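Local coordinates for phosphoribosylaminoimidazole-succinocarboxamide synthase (Pyrococcus horikoshii, PDB 4O86), which catalyses the ATP-dependent joining of L-aspartate to carboxyaminoimidazole ribonucleotide, giving SAICAR, a step of de novo purine biosynthesis, at residues Val90-Val95 against Val172-Glu177; Gly98-Arg103 against Ile116-Tyr121. All blocks are in the same frame, centred on the assembly; numbering follows the deposited sequence.

Overall arrangement
From the N terminus, the chain first builds a four-stranded antiparallel sheet and helix 45-62, then enters strand 84-93, which carries the first half of contact 1. The loop that follows holds Gly98-Arg103, and the chain returns along strand 111-121. Contact 2 closes this short loop. Helices 133-138 and 143-165 come next, before strand 169-180 closes the larger loop at contact 1. Contact 2 is therefore nested inside contact 1. Strand 84-93 lies between 111-121 and 169-180 in one antiparallel sheet, and backbone bonds at Val91 and Arg93 join the two contacts. Both reach the same cytidine nucleotide, whose phosphate lies between Arg93 and Ser99.

Contact 1 (Val90-Val95 against Val172-Glu177); sequences VVVRNV and VDFKLE. With C5P (cytidine-5'-monophosphate), chain D; CDP (cytidine-5'-diphosphate), chain C; PO4 (phosphate ion), chain G.
Val90 and Leu176 exchange two backbone hydrogen bonds, N-H to C=O in each direction, and Val92 and Phe174 do the same further along. These are the hydrogen-bonded pairs of antiparallel strands 84-93 and 169-180, neighbours in the large sheet of this SAICAR synthetase. The bond from Val90 N to Leu176 O is 2.8 Å long and practically straight. Where the chain turns a corner at Asn94, Val172 O takes two N-H groups. Asn94 N is 2.8 Å from Val172 O, and Val95 N meets the same oxygen at 3.1 Å, on a lone pair.

Val90, Val92 and Phe174 pack on the face toward helix 143-165. Val92 and Phe174 lie side by side there, with Val92 CB 3.6 Å from Phe174 CZ. The phenyl group reaches the valine because its CG stands between the backbone N and the carbonyl carbon (chi1 60°).

The polar groups are on the other face, beside a cytidine nucleotide modelled as both CMP and CDP. Val91 CG1 lies there too, against C5' of the nucleotide. Arg93 NH2 forms a salt bridge with Asp173 OD2 at 3.3 Å, the guanidinium and carboxylate planes 88° apart. Arg198 also binds this carboxylate. Arg93 NH1 and NH2 both donate to the nucleotide phosphate, NH1 reaching O1A of CDP at 2.9 Å. Asp173 OD1 lies 2.7 Å from the ribose O3' of CDP. Lys175 NZ forms salt bridges with Glu177 and Asp190, and Glu177 OE1 binds ADP O2', so this strand serves both nucleotides. Water 1 accepts from Arg93 NE at 2.8 Å and lies close to Val95 O and Asp173 OD2.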
loop_
_atom_site.group_PDB
_atom_site.type_symbol
_atom_site.label_atom_id
_atom_site.label_comp_id
_atom_site.label_asym_id
_atom_site.label_seq_id
_atom_site.Cartn_x
_atom_site.Cartn_y
_atom_site.Cartn_z
ATOM N N VAL A 90 8.705 8.743 -1.086
ATOM C CA VAL A 90 8.903 7.677 -2.051
ATOM C C VAL A 90 10.068 6.819 -1.585
ATOM O O VAL A 90 11.200 7.275 -1.516
ATOM C CB VAL A 90 9.160 8.240 -3.463
ATOM C CG1 VAL A 90 9.295 7.115 -4.479
ATOM C CG2 VAL A 90 8.027 9.190 -3.859
ATOM N N VAL A 91 9.771 5.583 -1.225
ATOM C CA VAL A 91 10.770 4.711 -0.662
ATOM C C VAL A 91 11.198 3.658 -1.705
ATOM O O VAL A 91 10.356 2.977 -2.295
ATOM C CB VAL A 91 10.262 4.048 0.644
ATOM C CG1 VAL A 91 11.265 3.018 1.132
ATOM C CG2 VAL A 91 10.020 5.095 1.737
ATOM N N VAL A 92 12.502 3.557 -1.948
ATOM C CA VAL A 92 13.036 2.515 -2.812
ATOM C C VAL A 92 13.813 1.500 -1.954
ATOM O O VAL A 92 14.549 1.893 -1.069
ATOM C CB VAL A 92 13.938 3.113 -3.919
ATOM C CG1 VAL A 92 14.338 2.046 -4.912
ATOM C CG2 VAL A 92 13.228 4.252 -4.638
ATOM N N ARG A 93 13.627 0.203 -2.204
ATOM C CA ARG A 93 14.206 -0.828 -1.342
ATOM C C ARG A 93 14.933 -1.919 -2.142
ATOM O O ARG A 93 14.352 -2.515 -3.061
ATOM C CB ARG A 93 13.117 -1.433 -0.428
ATOM C CG ARG A 93 11.998 -0.446 -0.052
ATOM C CD ARG A 93 11.012 -1.011 0.962
ATOM N NE ARG A 93 11.624 -1.121 2.273
ATOM C CZ ARG A 93 11.199 -0.532 3.387
ATOM N NH1 ARG A 93 10.091 0.222 3.408
ATOM N NH2 ARG A 93 11.897 -0.721 4.502
ATOM N N ASN A 94 16.199 -2.173 -1.789
ATOM C CA ASN A 94 17.034 -3.209 -2.450
ATOM C C ASN A 94 17.209 -4.477 -1.603
ATOM O O ASN A 94 17.276 -5.604 -2.132
ATOM C CB ASN A 94 18.408 -2.634 -2.805
ATOM C CG ASN A 94 18.307 -1.430 -3.727
ATOM O OD1 ASN A 94 17.634 -1.484 -4.763
ATOM N ND2 ASN A 94 18.945 -0.331 -3.348
ATOM N N VAL A 95 17.304 -4.259 -0.293
ATOM C CA VAL A 95 17.529 -5.298 0.694
ATOM C C VAL A 95 16.433 -5.132 1.738
ATOM O O VAL A 95 16.088 -3.997 2.091
ATOM C CB VAL A 95 18.921 -5.134 1.346
ATOM C CG1 VAL A 95 19.099 -6.075 2.526
ATOM C CG2 VAL A 95 20.016 -5.353 0.309
ATOM N N VAL A 172 20.696 -0.112 1.200
ATOM C CA VAL A 172 19.660 -1.058 1.602
ATOM C C VAL A 172 18.265 -0.560 1.158
ATOM O O VAL A 172 17.524 -1.272 0.465
ATOM C CB VAL A 172 19.780 -1.340 3.118
ATOM C CG1 VAL A 172 18.536 -2.014 3.682
ATOM C CG2 VAL A 172 21.026 -2.180 3.369
ATOM N N ASP A 173 17.938 0.674 1.526
ATOM C CA ASP A 173 16.712 1.341 1.070
ATOM C C ASP A 173 16.905 2.819 1.328
ATOM O O ASP A 173 17.934 3.201 1.891
ATOM C CB ASP A 173 15.469 0.828 1.811
ATOM C CG ASP A 173 15.608 0.916 3.338
ATOM O OD1 ASP A 173 16.240 1.854 3.842
ATOM O OD2 ASP A 173 15.072 0.038 4.032
ATOM N N PHE A 174 15.944 3.645 0.914
ATOM C CA PHE A 174 16.026 5.095 1.140
ATOM C C PHE A 174 14.712 5.769 0.801
ATOM O O PHE A 174 13.878 5.204 0.097
ATOM C CB PHE A 174 17.183 5.738 0.338
ATOM C CG PHE A 174 17.070 5.571 -1.162
ATOM C CD1 PHE A 174 16.573 6.603 -1.955
ATOM C CD2 PHE A 174 17.469 4.389 -1.782
ATOM C CE1 PHE A 174 16.475 6.468 -3.335
ATOM C CE2 PHE A 174 17.365 4.240 -3.165
ATOM C CZ PHE A 174 16.863 5.283 -3.943
ATOM N N LYS A 175 14.535 6.983 1.306
ATOM C CA LYS A 175 13.332 7.765 1.050
ATOM C C LYS A 175 13.663 9.038 0.248
ATOM O O LYS A 175 14.616 9.750 0.555
ATOM C CB LYS A 175 12.662 8.138 2.377
ATOM C CG LYS A 175 11.340 8.902 2.253
ATOM C CD LYS A 175 11.518 10.421 2.250
ATOM C CE LYS A 175 11.987 10.948 3.615
ATOM N NZ LYS A 175 12.320 12.412 3.594
ATOM N N LEU A 176 12.840 9.324 -0.756
ATOM C CA LEU A 176 12.928 10.580 -1.488
ATOM C C LEU A 176 11.641 11.386 -1.376
ATOM O O LEU A 176 10.561 10.850 -1.065
ATOM C CB LEU A 176 13.209 10.331 -2.979
ATOM C CG LEU A 176 14.451 9.519 -3.353
ATOM C CD1 LEU A 176 14.446 9.253 -4.853
ATOM C CD2 LEU A 176 15.736 10.212 -2.906
ATOM N N GLU A 177 11.767 12.676 -1.668
ATOM C CA GLU A 177 10.619 13.551 -1.820
ATOM C C GLU A 177 10.762 14.377 -3.098
ATOM O O GLU A 177 11.880 14.618 -3.584
ATOM C CB GLU A 177 10.482 14.451 -0.599
ATOM C CG GLU A 177 10.108 13.679 0.654
ATOM C CD GLU A 177 9.893 14.576 1.845
ATOM O OE1 GLU A 177 9.422 15.711 1.645
ATOM O OE2 GLU A 177 10.185 14.139 2.973
HETATM O O3P C5P D . 10.784 2.519 8.071
HETATM P P C5P D . 10.986 1.979 6.679
HETATM O O1P C5P D . 11.812 0.714 6.594
HETATM O O2P C5P D . 9.714 1.904 5.869
HETATM O "O5'" C5P D . 11.916 3.092 5.987
HETATM C "C5'" C5P D . 12.496 2.879 4.701
HETATM C "C4'" C5P D . 13.573 3.924 4.439
HETATM O "O4'" C5P D . 12.989 5.223 4.340
HETATM C "C3'" C5P D . 14.570 3.991 5.585
HETATM O "O3'" C5P D . 15.884 4.184 5.050
HETATM C "C2'" C5P D . 14.193 5.214 6.381
HETATM O "O2'" C5P D . 15.396 5.801 6.890
HETATM C "C1'" C5P D . 13.511 6.099 5.349
HETATM N N1 C5P D . 12.395 6.886 5.897
HETATM C C2 C5P D . 12.538 8.277 6.096
HETATM N N3 C5P D . 11.503 9.003 6.584
HETATM C C4 C5P D . 10.327 8.406 6.877
HETATM C C5 C5P D . 10.161 7.038 6.684
HETATM C C6 C5P D . 11.225 6.290 6.179
HETATM O O2 C5P D . 13.623 8.835 5.825
HETATM N N4 C5P D . 9.301 9.140 7.364
HETATM O O3B CDP C . 10.298 3.009 10.411
HETATM P PB CDP C . 11.392 2.828 9.394
HETATM O O1B CDP C . 12.290 4.048 9.281
HETATM O O2B CDP C . 12.110 1.507 9.463
HETATM O O3A CDP C . 10.586 2.794 7.991
HETATM P PA CDP C . 11.055 1.996 6.670
HETATM O O1A CDP C . 9.895 1.966 5.703
HETATM O O2A CDP C . 11.681 0.669 7.044
HETATM O "O5'" CDP C . 12.201 2.959 6.083
HETATM C "C5'" CDP C . 12.519 2.964 4.694
HETATM C "C4'" CDP C . 13.613 3.991 4.433
HETATM O "O4'" CDP C . 13.047 5.299 4.362
HETATM C "C3'" CDP C . 14.613 4.023 5.576
HETATM O "O3'" CDP C . 15.925 4.229 5.042
HETATM C "C2'" CDP C . 14.235 5.219 6.411
HETATM O "O2'" CDP C . 15.433 5.790 6.946
HETATM C "C1'" CDP C . 13.558 6.138 5.406
HETATM N N1 CDP C . 12.435 6.903 5.971
HETATM C C2 CDP C . 12.543 8.303 6.127
HETATM O O2 CDP C . 13.601 8.883 5.807
HETATM N N3 CDP C . 11.502 9.011 6.629
HETATM C C4 CDP C . 10.353 8.392 6.974
HETATM N N4 CDP C . 9.324 9.111 7.477
HETATM C C5 CDP C . 10.223 7.014 6.824
HETATM C C6 CDP C . 11.293 6.283 6.307
HETATM P P PO4 G . 10.537 12.584 7.140
HETATM O O1 PO4 G . 9.322 11.697 7.193
HETATM O O2 PO4 G . 11.805 11.781 6.952
HETATM O O3 PO4 G . 10.413 13.530 5.971
HETATM O O4 PO4 G . 10.610 13.359 8.445
HETATM O O HOH W 1 14.084 -2.267 2.964
#

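Contact 2 (Gly98-Arg103 against Ile116-Tyr121); sequences GSLKKR and IVELYY. With CDP (cytidine-5'-diphosphate), chain C; C5P (cytidine-5'-monophosphate), chain D; ACT (acetate ion), chain E.
Leu100 turns its CG away from its backbone N (chi1 -170°) and meets Ile116 tip to tip, with Leu100 CD2 4.0 Å from Ile116 CD1. Ser99 holds its OG between the backbone N and the carbonyl carbon (chi1 78°), which places the hydroxyl at the nucleotide phosphate.

Residues 99-102 have helical backbone angles without regular helix bonds, and their first residue, Ser99, meets that phosphate. Ser99 N donates to O2A of CDP at 2.8 Å, and Ser99 OG lies 2.9 Å from O1A of CDP. Gly98 has positive phi, and a CB there would collide with the phosphate.

The polar contact with strand 116-121 runs mainly through water 2. This water accepts from Arg103 NE at 2.7 Å, in the guanidinium plane. It donates to Ser99 OG at 2.9 Å and to Glu118 OE2, whose position is less certain. The other carboxylate oxygen is gripped within the strand: Tyr120 OH donates to Glu118 OE1 at 2.6 Å, from above the carboxylate plane. Arg93 forms a salt bridge with the same oxygen, so Glu118 is a second-shell partner of a phosphate-binding arginine. With a leucine in place of Glu118, Arg93 would probably lose this counter-charge, the Tyr120 hydroxyl its acceptor, and water 2 one of its acceptors.

Arg103 NH1 donates to OXT of an acetate ion, probably from the crystallisation liquor, at 2.9 Å, and also to Met130 O of the second subunit. His135 of that subunit packs on Leu100, Ile116 and Glu118. Strand 116-121 runs between strands 84-93 and 130-131, while its Val117 and Leu119 side chains pack on helix 143-165.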
loop_
_atom_site.group_PDB
_atom_site.type_symbol
_atom_site.label_atom_id
_atom_site.label_comp_id
_atom_site.label_asym_id
_atom_site.label_seq_id
_atom_site.Cartn_x
_atom_site.Cartn_y
_atom_site.Cartn_z
ATOM N N GLY A 98 13.724 -2.868 8.110
ATOM C CA GLY A 98 12.638 -2.010 8.629
ATOM C C GLY A 98 11.221 -2.526 8.421
ATOM O O GLY A 98 10.946 -3.718 8.607
ATOM N N SER A 99 10.324 -1.642 7.987
ATOM C CA SER A 99 8.902 -1.985 7.813
ATOM C C SER A 99 8.610 -3.031 6.742
ATOM O O SER A 99 7.534 -3.622 6.747
ATOM C CB SER A 99 8.046 -0.722 7.553
ATOM O OG SER A 99 8.195 -0.290 6.202
ATOM N N LEU A 100 9.545 -3.278 5.824
ATOM C CA LEU A 100 9.295 -4.288 4.776
ATOM C C LEU A 100 9.134 -5.719 5.355
ATOM O O LEU A 100 8.526 -6.591 4.730
ATOM C CB LEU A 100 10.352 -4.230 3.659
ATOM C CG LEU A 100 10.079 -5.072 2.399
ATOM C CD1 LEU A 100 8.780 -4.672 1.684
ATOM C CD2 LEU A 100 11.257 -5.035 1.434
ATOM N N LYS A 101 9.654 -5.933 6.555
ATOM C CA LYS A 101 9.545 -7.224 7.231
ATOM C C LYS A 101 8.118 -7.501 7.720
ATOM O O LYS A 101 7.776 -8.650 7.963
ATOM C CB LYS A 101 10.532 -7.313 8.394
ATOM C CG LYS A 101 11.989 -7.169 7.988
ATOM C CD LYS A 101 12.918 -7.469 9.155
ATOM C CE LYS A 101 12.687 -6.498 10.301
ATOM N NZ LYS A 101 13.972 -6.142 10.950
ATOM N N LYS A 102 7.294 -6.455 7.839
ATOM C CA LYS A 102 5.867 -6.607 8.164
ATOM C C LYS A 102 4.956 -6.762 6.934
ATOM O O LYS A 102 3.757 -6.994 7.073
ATOM C CB LYS A 102 5.373 -5.430 9.011
ATOM C CG LYS A 102 6.026 -5.309 10.381
ATOM C CD LYS A 102 5.472 -4.102 11.136
ATOM N N ARG A 103 5.510 -6.638 5.733
ATOM C CA ARG A 103 4.708 -6.815 4.522
ATOM C C ARG A 103 5.050 -8.068 3.758
ATOM O O ARG A 103 4.218 -8.560 3.001
ATOM C CB ARG A 103 4.866 -5.628 3.571
ATOM C CG ARG A 103 3.959 -4.475 3.900
ATOM C CD ARG A 103 4.249 -3.267 3.040
ATOM N NE ARG A 103 4.197 -2.070 3.873
ATOM C CZ ARG A 103 3.079 -1.584 4.406
ATOM N NH1 ARG A 103 1.893 -2.175 4.188
ATOM N NH2 ARG A 103 3.144 -0.494 5.158
ATOM N N ILE A 116 12.003 -2.537 -4.906
ATOM C CA ILE A 116 10.619 -2.231 -4.542
ATOM C C ILE A 116 10.467 -0.721 -4.325
ATOM O O ILE A 116 11.263 -0.098 -3.629
ATOM C CB ILE A 116 10.220 -2.971 -3.236
ATOM C CG1 ILE A 116 10.086 -4.473 -3.505
ATOM C CG2 ILE A 116 8.932 -2.394 -2.646
ATOM C CD1 ILE A 116 9.733 -5.286 -2.273
ATOM N N VAL A 117 9.438 -0.138 -4.919
ATOM C CA VAL A 117 9.122 1.270 -4.685
ATOM C C VAL A 117 7.841 1.298 -3.884
ATOM O O VAL A 117 6.865 0.653 -4.268
ATOM C CB VAL A 117 8.919 2.064 -6.006
ATOM C CG1 VAL A 117 8.725 3.544 -5.715
ATOM C CG2 VAL A 117 10.108 1.882 -6.933
ATOM N N GLU A 118 7.845 2.039 -2.777
ATOM C CA GLU A 118 6.639 2.236 -1.980
ATOM C C GLU A 118 6.299 3.723 -1.903
ATOM O O GLU A 118 7.203 4.577 -1.808
ATOM C CB GLU A 118 6.792 1.656 -0.568
ATOM C CG GLU A 118 7.195 0.183 -0.524
ATOM C CD GLU A 118 7.538 -0.302 0.878
ATOM O OE1 GLU A 118 7.850 0.525 1.763
ATOM O OE2 GLU A 118 7.504 -1.526 1.109
ATOM N N LEU A 119 4.999 4.021 -1.959
ATOM C CA LEU A 119 4.509 5.390 -1.839
ATOM C C LEU A 119 3.877 5.582 -0.478
ATOM O O LEU A 119 3.072 4.757 -0.043
ATOM C CB LEU A 119 3.473 5.691 -2.917
ATOM C CG LEU A 119 3.987 5.534 -4.353
ATOM C CD1 LEU A 119 2.820 5.556 -5.320
ATOM C CD2 LEU A 119 5.023 6.590 -4.712
ATOM N N TYR A 120 4.254 6.658 0.196
ATOM C CA TYR A 120 3.698 6.971 1.502
ATOM C C TYR A 120 3.055 8.348 1.455
ATOM O O TYR A 120 3.620 9.274 0.894
ATOM C CB TYR A 120 4.792 6.912 2.573
ATOM C CG TYR A 120 5.238 5.504 2.880
ATOM C CD1 TYR A 120 4.578 4.738 3.844
ATOM C CD2 TYR A 120 6.316 4.938 2.202
ATOM C CE1 TYR A 120 4.986 3.446 4.135
ATOM C CE2 TYR A 120 6.727 3.651 2.470
ATOM C CZ TYR A 120 6.059 2.905 3.425
ATOM O OH TYR A 120 6.487 1.625 3.666
ATOM N N TYR A 121 1.857 8.466 2.011
ATOM C CA TYR A 121 1.157 9.738 2.068
ATOM C C TYR A 121 1.722 10.555 3.226
ATOM O O TYR A 121 1.543 10.202 4.403
ATOM C CB TYR A 121 -0.358 9.510 2.228
ATOM C CG TYR A 121 -1.192 10.779 2.354
ATOM C CD1 TYR A 121 -0.810 11.952 1.703
ATOM C CD2 TYR A 121 -2.374 10.793 3.108
ATOM C CE1 TYR A 121 -1.561 13.106 1.801
ATOM C CE2 TYR A 121 -3.134 11.950 3.223
ATOM C CZ TYR A 121 -2.718 13.097 2.569
ATOM O OH TYR A 121 -3.448 14.243 2.647
HETATM O O3B CDP C . 10.298 3.009 10.411
HETATM P PB CDP C . 11.392 2.828 9.394
HETATM O O1B CDP C . 12.290 4.048 9.281
HETATM O O2B CDP C . 12.110 1.507 9.463
HETATM O O3A CDP C . 10.586 2.794 7.991
HETATM P PA CDP C . 11.055 1.996 6.670
HETATM O O1A CDP C . 9.895 1.966 5.703
HETATM O O2A CDP C . 11.681 0.669 7.044
HETATM O "O5'" CDP C . 12.201 2.959 6.083
HETATM C "C5'" CDP C . 12.519 2.964 4.694
HETATM C "C4'" CDP C . 13.613 3.991 4.433
HETATM O "O4'" CDP C . 13.047 5.299 4.362
HETATM C "C3'" CDP C . 14.613 4.023 5.576
HETATM O "O3'" CDP C . 15.925 4.229 5.042
HETATM C "C2'" CDP C . 14.235 5.219 6.411
HETATM O "O2'" CDP C . 15.433 5.790 6.946
HETATM C "C1'" CDP C . 13.558 6.138 5.406
HETATM N N1 CDP C . 12.435 6.903 5.971
HETATM C C2 CDP C . 12.543 8.303 6.127
HETATM O O2 CDP C . 13.601 8.883 5.807
HETATM N N3 CDP C . 11.502 9.011 6.629
HETATM C C4 CDP C . 10.353 8.392 6.974
HETATM N N4 CDP C . 9.324 9.111 7.477
HETATM C C5 CDP C . 10.223 7.014 6.824
HETATM C C6 CDP C . 11.293 6.283 6.307
HETATM O O3P C5P D . 10.784 2.519 8.071
HETATM P P C5P D . 10.986 1.979 6.679
HETATM O O1P C5P D . 11.812 0.714 6.594
HETATM O O2P C5P D . 9.714 1.904 5.869
HETATM O "O5'" C5P D . 11.916 3.092 5.987
HETATM C "C5'" C5P D . 12.496 2.879 4.701
HETATM C "C4'" C5P D . 13.573 3.924 4.439
HETATM O "O4'" C5P D . 12.989 5.223 4.340
HETATM C "C3'" C5P D . 14.570 3.991 5.585
HETATM O "O3'" C5P D . 15.884 4.184 5.050
HETATM C "C2'" C5P D . 14.193 5.214 6.381
HETATM O "O2'" C5P D . 15.396 5.801 6.890
HETATM C "C1'" C5P D . 13.511 6.099 5.349
HETATM N N1 C5P D . 12.395 6.886 5.897
HETATM C C2 C5P D . 12.538 8.277 6.096
HETATM N N3 C5P D . 11.503 9.003 6.584
HETATM C C4 C5P D . 10.327 8.406 6.877
HETATM C C5 C5P D . 10.161 7.038 6.684
HETATM C C6 C5P D . 11.225 6.290 6.179
HETATM O O2 C5P D . 13.623 8.835 5.825
HETATM N N4 C5P D . 9.301 9.140 7.364
HETATM C C ACT E . -1.652 -2.156 6.048
HETATM O O ACT E . -2.799 -2.644 5.991
HETATM O OXT ACT E . -0.670 -2.729 5.536
HETATM C CH3 ACT E . -1.442 -0.854 6.765
HETATM O O HOH W 2 6.916 -1.680 3.938
#